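Local structure of crystal protein (Bacillus thuringiensis serovar dakota, 2ZTB) at residues 25-30 against 195-200; 34-39 against 45-50; 127-130 against 136-139; 154-159 against 172-177. The protein is a bacterial cytotoxin that recognizes cancer cells and probably kills them by forming membrane pores, as related aerolysin-type toxins do. One frame throughout, in Å; residues are numbered along the deposited sequence.

How the contacts relate
From the N terminus, helix 20-31 opens contact 1, which closes only when the chain returns along strand 168-199; contacts 2, 3 and 4 all fall within that long loop, one after another, and none crosses another. Contact 2 closes the short hairpin 37-40/43-46 right after the helix. It lies beside contact 1, centres about 8 Å apart, because strand 37-40 pairs with strand 168-199. Contact 3 is the separate hairpin 126-132/136-142 near the middle of the elongated molecule. Contact 4 brings strand 147-164 over the same strand 168-199 that serves contact 1, about 70 Å away between centres, so this strand links the two ends of the fold.

Contact 1: residues 25-30 against 195-200; sequences SRFSSI and FGANFP
Helix-on-sheet packing in the N-terminal end domain sets Phe27, on helix 20-31, against residues 195-199 of strand 168-199, where Phe195, Ala197 and Phe199 meet it. The short axes pass 9.8 Å apart at 64°. Phe27 supplies most of the helix side. The methyl CB of Ala197 sits over the middle of the Phe27 ring, 3.6 Å from the ring centroid and 9° off the normal, a nearly perpendicular CH-pi contact. At the rim of the same ring, CZ approaches the carbonyl O of Phe195 at 3.6 Å, with the oxygen in the ring plane. The side chains of Phe27 and Phe195 cross at about a right angle: CB of Phe195 reaches Phe27 CZ (3.8 Å), and CG beside the backbone N (chi1 -77°) carries the second ring off toward Val218. Phe199 joins obliquely, its CZ 4.3 Å from Phe27 CB. Ile38 and Asn213, on the strands neighbouring 168-199, also touch Phe27. No hydrogen bond joins helix and strand here, so burial of apolar surface and close ring-methyl packing probably account for most of the contact, with the Phe195 carbonyl probably adding a weak electrostatic pull on the polarised C-H rim.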
# COMPACT_ATOMS: atom_id res chain seq x y z
N SER A 25 -17.12 15.15 -26.69
CA SER A 25 -18.18 14.53 -27.51
C SER A 25 -19.51 14.44 -26.76
O SER A 25 -20.58 14.59 -27.34
CB SER A 25 -17.74 13.14 -27.98
OG SER A 25 -18.77 12.45 -28.68
N ARG A 26 -19.42 14.21 -25.45
CA ARG A 26 -20.59 14.23 -24.58
C ARG A 26 -21.23 15.62 -24.48
O ARG A 26 -22.45 15.75 -24.54
CB ARG A 26 -20.20 13.64 -23.21
CG ARG A 26 -20.13 12.09 -23.21
CD ARG A 26 -21.38 11.43 -22.53
NE ARG A 26 -22.56 11.60 -23.33
CZ ARG A 26 -23.75 12.11 -22.97
NH1 ARG A 26 -24.05 12.50 -21.73
NH2 ARG A 26 -24.66 12.21 -23.90
N PHE A 27 -20.41 16.67 -24.34
CA PHE A 27 -20.86 18.06 -24.35
C PHE A 27 -21.52 18.38 -25.68
O PHE A 27 -22.57 19.00 -25.73
CB PHE A 27 -19.67 19.00 -24.11
CG PHE A 27 -19.39 19.32 -22.65
CD1 PHE A 27 -18.20 18.92 -22.05
CD2 PHE A 27 -20.32 20.04 -21.89
CE1 PHE A 27 -17.93 19.22 -20.72
CE2 PHE A 27 -20.07 20.37 -20.54
CZ PHE A 27 -18.87 19.96 -19.95
N SER A 28 -20.91 17.92 -26.77
CA SER A 28 -21.49 18.04 -28.09
C SER A 28 -22.88 17.43 -28.21
O SER A 28 -23.78 18.03 -28.80
CB SER A 28 -20.58 17.42 -29.13
OG SER A 28 -21.08 17.72 -30.42
N SER A 29 -23.06 16.23 -27.65
CA SER A 29 -24.36 15.58 -27.65
C SER A 29 -25.36 16.35 -26.79
O SER A 29 -26.53 16.46 -27.15
CB SER A 29 -24.25 14.17 -27.09
OG SER A 29 -23.69 13.30 -28.02
N ILE A 30 -24.91 16.84 -25.63
CA ILE A 30 -25.80 17.49 -24.68
C ILE A 30 -26.35 18.81 -25.25
O ILE A 30 -27.54 19.12 -25.09
CB ILE A 30 -25.15 17.69 -23.29
CG1 ILE A 30 -24.79 16.34 -22.65
CG2 ILE A 30 -26.09 18.48 -22.37
CD1 ILE A 30 -23.83 16.41 -21.42
N PHE A 195 -17.33 19.59 -15.02
CA PHE A 195 -16.52 20.00 -16.16
C PHE A 195 -17.17 21.23 -16.82
O PHE A 195 -18.39 21.44 -16.71
CB PHE A 195 -16.44 18.89 -17.19
CG PHE A 195 -15.48 17.78 -16.84
CD1 PHE A 195 -15.81 16.83 -15.89
CD2 PHE A 195 -14.28 17.66 -17.52
CE1 PHE A 195 -14.94 15.80 -15.58
CE2 PHE A 195 -13.41 16.62 -17.23
CZ PHE A 195 -13.74 15.69 -16.26
N GLY A 196 -16.35 22.01 -17.52
CA GLY A 196 -16.80 23.21 -18.23
C GLY A 196 -16.59 23.04 -19.72
O GLY A 196 -15.78 22.24 -20.15
N ALA A 197 -17.36 23.77 -20.52
CA ALA A 197 -17.16 23.80 -21.97
C ALA A 197 -17.50 25.17 -22.50
O ALA A 197 -18.45 25.81 -22.04
CB ALA A 197 -18.01 22.72 -22.67
N ASN A 198 -16.71 25.63 -23.47
CA ASN A 198 -17.04 26.88 -24.18
C ASN A 198 -17.39 26.62 -25.63
O ASN A 198 -16.68 25.89 -26.33
CB ASN A 198 -15.93 27.93 -24.06
CG ASN A 198 -14.60 27.47 -24.64
OD1 ASN A 198 -13.86 26.72 -24.00
ND2 ASN A 198 -14.29 27.93 -25.85
N PHE A 199 -18.48 27.23 -26.08
CA PHE A 199 -19.05 26.95 -27.38
C PHE A 199 -18.79 28.10 -28.36
O PHE A 199 -18.57 29.24 -27.93
CB PHE A 199 -20.54 26.62 -27.22
CG PHE A 199 -20.78 25.35 -26.45
CD1 PHE A 199 -20.74 25.34 -25.04
CD2 PHE A 199 -21.01 24.15 -27.12
CE1 PHE A 199 -20.92 24.15 -24.31
CE2 PHE A 199 -21.20 22.96 -26.41
CZ PHE A 199 -21.14 22.96 -24.99
N PRO A 200 -18.78 27.78 -29.69
CA PRO A 200 -18.63 28.78 -30.75
C PRO A 200 -19.84 29.72 -30.88
O PRO A 200 -19.68 30.86 -31.31
CB PRO A 200 -18.48 27.92 -32.02
CG PRO A 200 -19.16 26.64 -31.69
CD PRO A 200 -18.87 26.41 -30.24

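Contact 2: residues 34-39 against 45-50; sequences NPDGIA and YFNAVK
Ile38 and Tyr45 exchange both backbone hydrogen bonds in the antiparallel hairpin 37-40/43-46 of the N-terminal domain: Ile38 N donates to Tyr45 O at 3.0 Å, and Tyr45 N to Ile38 O at 2.9 Å. Gly37 and Phe46 follow as a non-hydrogen-bonded pair, and the pairing becomes irregular at Asp36 and Asn47. Asn47 N reaches Asp36 O at 2.8 Å, but the bond is bent (N-H...O 125°) and weak; Asn47 is the centre of an inverse gamma turn. The side chains of Asp36 and Asn47 lie alongside each other and point the same way, carboxylate and amide planes 30° apart, and a water bridges them: it accepts from Asn47 ND2 at 2.7 Å and donates weakly to Asp36 OD1. On the other edge of strand 37-40, Asp36 and Gly37 together face Asn198 in a classic beta bulge, and Asn198 ND2 also binds Asn47 O. With no side chain on Gly37, the backbone at Asn47 and Ala48 can come close, the CA atoms of Gly37 and Ala48 being 4.1 Å apart.

Packing takes over further out. Ile38 and Tyr45 run side by side. Ile38 CG1 stands between its backbone N and carbonyl carbon (chi1 65°), from where it meets Tyr45 CB at 3.6 Å. Arg24 makes a cation-pi contact with Phe46, and Tyr45 CD2 lies over a face of that ring. The tip of Ile38 meets the ring instead at its edge, CD1 to Phe46 CE1 at 3.9 Å.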
# COMPACT_ATOMS: atom_id res chain seq x y z
N ASN A 34 -20.57 21.07 -31.08
CA ASN A 34 -19.29 20.66 -30.55
C ASN A 34 -18.65 21.88 -29.87
O ASN A 34 -18.57 22.94 -30.48
CB ASN A 34 -18.43 20.12 -31.71
CG ASN A 34 -17.18 19.36 -31.24
OD1 ASN A 34 -17.16 18.75 -30.15
ND2 ASN A 34 -16.15 19.38 -32.07
N PRO A 35 -18.27 21.77 -28.58
CA PRO A 35 -17.65 22.95 -27.99
C PRO A 35 -16.25 23.20 -28.58
O PRO A 35 -15.58 22.26 -29.06
CB PRO A 35 -17.52 22.57 -26.50
CG PRO A 35 -17.51 21.10 -26.47
CD PRO A 35 -18.39 20.66 -27.60
N ASP A 36 -15.83 24.46 -28.52
CA ASP A 36 -14.49 24.84 -28.93
C ASP A 36 -13.47 24.24 -27.98
O ASP A 36 -12.41 23.77 -28.40
CB ASP A 36 -14.36 26.36 -28.91
CG ASP A 36 -14.89 27.02 -30.16
OD1 ASP A 36 -15.19 26.33 -31.16
OD2 ASP A 36 -15.00 28.26 -30.14
N GLY A 37 -13.78 24.26 -26.69
CA GLY A 37 -12.87 23.74 -25.69
C GLY A 37 -13.59 23.29 -24.44
O GLY A 37 -14.78 23.55 -24.28
N ILE A 38 -12.84 22.64 -23.55
CA ILE A 38 -13.38 22.09 -22.30
C ILE A 38 -12.44 22.49 -21.16
O ILE A 38 -11.35 22.98 -21.41
CB ILE A 38 -13.59 20.54 -22.35
CG1 ILE A 38 -12.26 19.79 -22.51
CG2 ILE A 38 -14.67 20.17 -23.45
CD1 ILE A 38 -12.33 18.26 -22.33
N ALA A 39 -12.87 22.29 -19.92
CA ALA A 39 -12.15 22.77 -18.76
C ALA A 39 -12.42 21.90 -17.54
O ALA A 39 -13.51 21.35 -17.38
CB ALA A 39 -12.52 24.22 -18.47
N TYR A 45 -8.72 22.12 -22.22
CA TYR A 45 -8.34 21.29 -23.36
C TYR A 45 -8.98 21.85 -24.63
O TYR A 45 -10.04 22.50 -24.58
CB TYR A 45 -8.75 19.83 -23.12
CG TYR A 45 -7.66 18.81 -23.41
CD1 TYR A 45 -6.80 18.37 -22.41
CD2 TYR A 45 -7.48 18.30 -24.69
CE1 TYR A 45 -5.79 17.44 -22.67
CE2 TYR A 45 -6.48 17.39 -24.98
CZ TYR A 45 -5.65 16.96 -23.97
OH TYR A 45 -4.68 16.04 -24.28
N PHE A 46 -8.32 21.62 -25.77
CA PHE A 46 -8.75 22.11 -27.08
C PHE A 46 -8.79 23.64 -27.14
O PHE A 46 -8.02 24.30 -26.44
CB PHE A 46 -10.09 21.46 -27.52
CG PHE A 46 -10.15 19.97 -27.29
CD1 PHE A 46 -10.95 19.45 -26.27
CD2 PHE A 46 -9.41 19.09 -28.07
CE1 PHE A 46 -11.00 18.08 -26.03
CE2 PHE A 46 -9.46 17.71 -27.83
CZ PHE A 46 -10.27 17.21 -26.81
N ASN A 47 -9.66 24.21 -27.98
CA ASN A 47 -9.73 25.66 -28.19
C ASN A 47 -10.51 26.37 -27.08
O ASN A 47 -11.68 26.76 -27.27
CB ASN A 47 -10.32 25.96 -29.59
CG ASN A 47 -10.37 27.45 -29.92
OD1 ASN A 47 -9.61 28.26 -29.37
ND2 ASN A 47 -11.27 27.82 -30.82
N ALA A 48 -9.86 26.55 -25.94
CA ALA A 48 -10.55 26.99 -24.72
C ALA A 48 -10.31 28.44 -24.29
O ALA A 48 -9.29 29.06 -24.63
CB ALA A 48 -10.24 26.05 -23.58
N VAL A 49 -11.27 28.98 -23.53
CA VAL A 49 -11.13 30.27 -22.86
C VAL A 49 -10.17 30.13 -21.68
O VAL A 49 -10.23 29.16 -20.92
CB VAL A 49 -12.52 30.79 -22.38
CG1 VAL A 49 -12.38 31.87 -21.31
CG2 VAL A 49 -13.33 31.30 -23.57
N LYS A 50 -9.27 31.11 -21.55
CA LYS A 50 -8.36 31.24 -20.41
C LYS A 50 -8.65 32.52 -19.62
O LYS A 50 -8.93 33.56 -20.21
CB LYS A 50 -6.90 31.28 -20.89
CG LYS A 50 -6.29 29.93 -21.23
CD LYS A 50 -6.07 29.79 -22.74
CE LYS A 50 -5.31 28.51 -23.06
NZ LYS A 50 -6.21 27.32 -23.04
O HOH W 1 -12.60 25.81 -32.05

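Contact 3: residues 127-130 against 136-139; sequences SIKK and GEVS
Lys129 and Glu137 form a salt bridge across the antiparallel beta hairpin 126-132/136-142, a two-stranded element lying on the large sheet; in aerolysin-type toxins a hairpin of this kind is thought to enter the membrane when the pore forms, and this one is probably its equivalent. NZ of Lys129 stands 3.1 Å from Glu137 OE2, the two chains meeting at a slant. The lysine starts with CG beside its backbone N (chi1 -73°) and then bends at chi3 and chi4, bringing NZ across to the side of the partner strand. Glu137 places CG on the far side from its backbone N (chi1 -169°) and stays extended beyond it, which carries OE2 to the lysine. Ser139, directly opposite Lys129, packs on the stem of the lysine: its CB lies 3.5 Å from Lys129 CG. Lys129, Glu137 and Ser139 form the exposed, polar side.

The reverse side is mixed. Val138 and Ile128 both pack on Val230 of strand 223-247, while Lys130 also touches Val230, and its NZ is hydrogen-bonded to Asn72 OD1. Lys130 and Val138 are the hydrogen-bonded pair: Lys130 N to Val138 O and Val138 N to Lys130 O each measure 2.9 Å. Lys129 and Ser139 are the adjoining non-hydrogen-bonded pair, where the strands touch through CA-H...O contacts. The shorter runs from Ser139 CA to Ile128 O, 3.1 Å.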
# COMPACT_ATOMS: atom_id res chain seq x y z
N SER A 127 -2.99 6.79 4.84
CA SER A 127 -2.71 6.22 6.15
C SER A 127 -3.20 4.78 6.23
O SER A 127 -4.39 4.50 6.02
CB SER A 127 -3.30 7.07 7.26
OG SER A 127 -2.72 8.36 7.26
N ILE A 128 -2.26 3.88 6.52
CA ILE A 128 -2.53 2.46 6.69
C ILE A 128 -2.08 2.05 8.10
O ILE A 128 -0.93 2.27 8.50
CB ILE A 128 -1.84 1.59 5.57
CG1 ILE A 128 -2.45 1.90 4.18
CG2 ILE A 128 -1.92 0.10 5.87
CD1 ILE A 128 -3.98 1.62 4.06
N LYS A 129 -3.02 1.48 8.85
CA LYS A 129 -2.75 0.99 10.19
C LYS A 129 -3.38 -0.38 10.38
O LYS A 129 -4.57 -0.57 10.11
CB LYS A 129 -3.30 1.96 11.24
CG LYS A 129 -2.49 3.24 11.38
CD LYS A 129 -3.27 4.36 12.07
CE LYS A 129 -2.36 5.20 12.97
NZ LYS A 129 -1.59 4.34 13.92
N LYS A 130 -2.59 -1.34 10.85
CA LYS A 130 -3.08 -2.68 11.11
C LYS A 130 -2.42 -3.26 12.36
O LYS A 130 -1.20 -3.21 12.51
CB LYS A 130 -2.83 -3.58 9.89
CG LYS A 130 -3.08 -5.07 10.09
CD LYS A 130 -4.56 -5.40 10.15
CE LYS A 130 -4.77 -6.78 10.74
NZ LYS A 130 -6.17 -7.23 10.57
N GLY A 136 2.20 -7.26 15.99
CA GLY A 136 1.84 -6.01 16.66
C GLY A 136 1.42 -4.92 15.69
O GLY A 136 1.12 -5.19 14.53
N GLU A 137 1.38 -3.68 16.19
CA GLU A 137 0.89 -2.55 15.41
C GLU A 137 1.88 -2.10 14.36
O GLU A 137 3.07 -1.91 14.64
CB GLU A 137 0.48 -1.35 16.28
CG GLU A 137 -0.28 -0.29 15.44
CD GLU A 137 -0.36 1.08 16.08
OE1 GLU A 137 -0.78 1.19 17.26
OE2 GLU A 137 -0.01 2.07 15.39
N VAL A 138 1.35 -1.92 13.16
CA VAL A 138 2.08 -1.43 11.99
C VAL A 138 1.32 -0.20 11.45
O VAL A 138 0.10 -0.24 11.31
CB VAL A 138 2.19 -2.57 10.94
CG1 VAL A 138 2.62 -2.06 9.61
CG2 VAL A 138 3.15 -3.67 11.44
N SER A 139 2.02 0.90 11.20
CA SER A 139 1.43 2.03 10.49
C SER A 139 2.31 2.58 9.36
O SER A 139 3.54 2.53 9.43
CB SER A 139 1.03 3.14 11.44
OG SER A 139 2.17 3.84 11.89

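Contact 4: residues 154-159 against 172-177; sequences ITVSKS and IQLTAK. With EDO (1,2-ethanediol), chain F.
Leu174 points from strand 168-199 toward Val156 and Lys158 of strand 147-164, and crosses each of their side chains at about a right angle. The two strands are not hydrogen-bonded to each other here: 147-164 pairs with 96-116, while 168-199 pairs with 61-90 and 223-247, so the layers face one another as in a beta sandwich, at the end of the molecule away from the helices. CG of Leu174 extends opposite its backbone N (chi1 180°), which points its two methyls at the facing strand. CD2 meets Val156 twice, 3.5 Å from O and 4.2 Å from CG1. CD1 lies against the aliphatic run of Lys158, 3.8 Å from CD; the lysine bends at chi3 and sends NZ on to Thr240 OG1. On the outward side, Ser157 and Thr155 hold a 1,2-ethanediol, probably from the crystallisation liquor: its O2 donates to Thr155 O at 3.0 Å, while O1 sits so close to Ser157 OG that the details are doubtful. The contact has no hydrogen bond and rests mainly on apolar packing, with one methyl against a carbonyl oxygen: the leucine's two methyls each meet a different residue, and the charged end of Lys158 finds its partner outside these two strands.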
# COMPACT_ATOMS: atom_id res chain seq x y z
N ILE A 154 15.50 -7.58 16.19
CA ILE A 154 15.37 -8.33 17.45
C ILE A 154 16.61 -9.17 17.69
O ILE A 154 16.94 -10.01 16.86
CB ILE A 154 14.08 -9.23 17.57
CG1 ILE A 154 14.04 -9.98 18.92
CG2 ILE A 154 14.00 -10.29 16.51
CD1 ILE A 154 12.63 -10.53 19.35
N THR A 155 17.30 -8.90 18.80
CA THR A 155 18.45 -9.70 19.24
C THR A 155 17.97 -10.57 20.41
O THR A 155 17.37 -10.07 21.36
CB THR A 155 19.65 -8.80 19.69
OG1 THR A 155 20.01 -7.93 18.62
CG2 THR A 155 20.84 -9.61 20.01
N VAL A 156 18.24 -11.87 20.32
CA VAL A 156 17.83 -12.81 21.36
C VAL A 156 19.04 -13.62 21.84
O VAL A 156 19.68 -14.31 21.05
CB VAL A 156 16.68 -13.78 20.88
CG1 VAL A 156 16.33 -14.81 21.96
CG2 VAL A 156 15.45 -13.01 20.48
N SER A 157 19.35 -13.49 23.13
CA SER A 157 20.35 -14.31 23.79
C SER A 157 19.71 -15.29 24.76
O SER A 157 18.74 -14.96 25.43
CB SER A 157 21.33 -13.44 24.58
OG SER A 157 22.21 -12.76 23.72
N LYS A 158 20.27 -16.49 24.83
CA LYS A 158 19.84 -17.49 25.79
C LYS A 158 21.04 -18.15 26.44
O LYS A 158 21.96 -18.59 25.75
CB LYS A 158 18.90 -18.52 25.15
CG LYS A 158 17.54 -17.92 24.73
CD LYS A 158 16.45 -18.95 24.48
CE LYS A 158 16.01 -19.65 25.77
NZ LYS A 158 15.17 -20.85 25.48
N SER A 159 21.05 -18.18 27.77
CA SER A 159 22.04 -18.96 28.50
C SER A 159 21.55 -20.40 28.56
O SER A 159 20.34 -20.65 28.60
CB SER A 159 22.29 -18.42 29.91
OG SER A 159 21.12 -18.48 30.70
N ILE A 172 24.50 -26.78 19.92
CA ILE A 172 23.38 -26.04 20.51
C ILE A 172 22.85 -25.07 19.45
O ILE A 172 23.63 -24.36 18.82
CB ILE A 172 23.81 -25.25 21.78
CG1 ILE A 172 24.34 -26.20 22.86
CG2 ILE A 172 22.67 -24.40 22.32
CD1 ILE A 172 25.85 -26.26 22.94
N GLN A 173 21.53 -25.05 19.26
CA GLN A 173 20.91 -24.12 18.33
C GLN A 173 19.92 -23.20 19.01
O GLN A 173 19.29 -23.58 19.99
CB GLN A 173 20.21 -24.87 17.18
CG GLN A 173 21.10 -25.93 16.49
CD GLN A 173 20.32 -26.84 15.56
OE1 GLN A 173 19.21 -27.28 15.89
NE2 GLN A 173 20.89 -27.15 14.40
N LEU A 174 19.81 -21.98 18.48
CA LEU A 174 18.70 -21.11 18.80
C LEU A 174 17.76 -21.14 17.61
O LEU A 174 18.17 -20.84 16.48
CB LEU A 174 19.17 -19.68 19.10
CG LEU A 174 18.09 -18.64 19.46
CD1 LEU A 174 17.39 -18.97 20.76
CD2 LEU A 174 18.70 -17.27 19.52
N THR A 175 16.51 -21.52 17.85
CA THR A 175 15.56 -21.65 16.76
C THR A 175 14.33 -20.78 16.99
O THR A 175 14.04 -20.41 18.11
CB THR A 175 15.10 -23.10 16.56
OG1 THR A 175 14.19 -23.47 17.60
CG2 THR A 175 16.32 -24.07 16.54
N ALA A 176 13.63 -20.46 15.90
CA ALA A 176 12.42 -19.68 15.96
C ALA A 176 11.42 -20.10 14.88
O ALA A 176 11.75 -20.86 13.96
CB ALA A 176 12.74 -18.19 15.85
N LYS A 177 10.18 -19.65 15.02
CA LYS A 177 9.22 -19.70 13.94
C LYS A 177 9.18 -18.31 13.29
O LYS A 177 9.47 -17.30 13.93
CB LYS A 177 7.83 -20.10 14.43
CG LYS A 177 7.73 -21.49 15.04
CD LYS A 177 6.29 -21.81 15.42
CE LYS A 177 6.15 -23.20 16.02
NZ LYS A 177 6.61 -23.31 17.45
C1 EDO F . 21.74 -9.30 23.79
O1 EDO F . 21.52 -10.54 23.10
C2 EDO F . 20.40 -8.58 23.85
O2 EDO F . 19.40 -9.54 23.47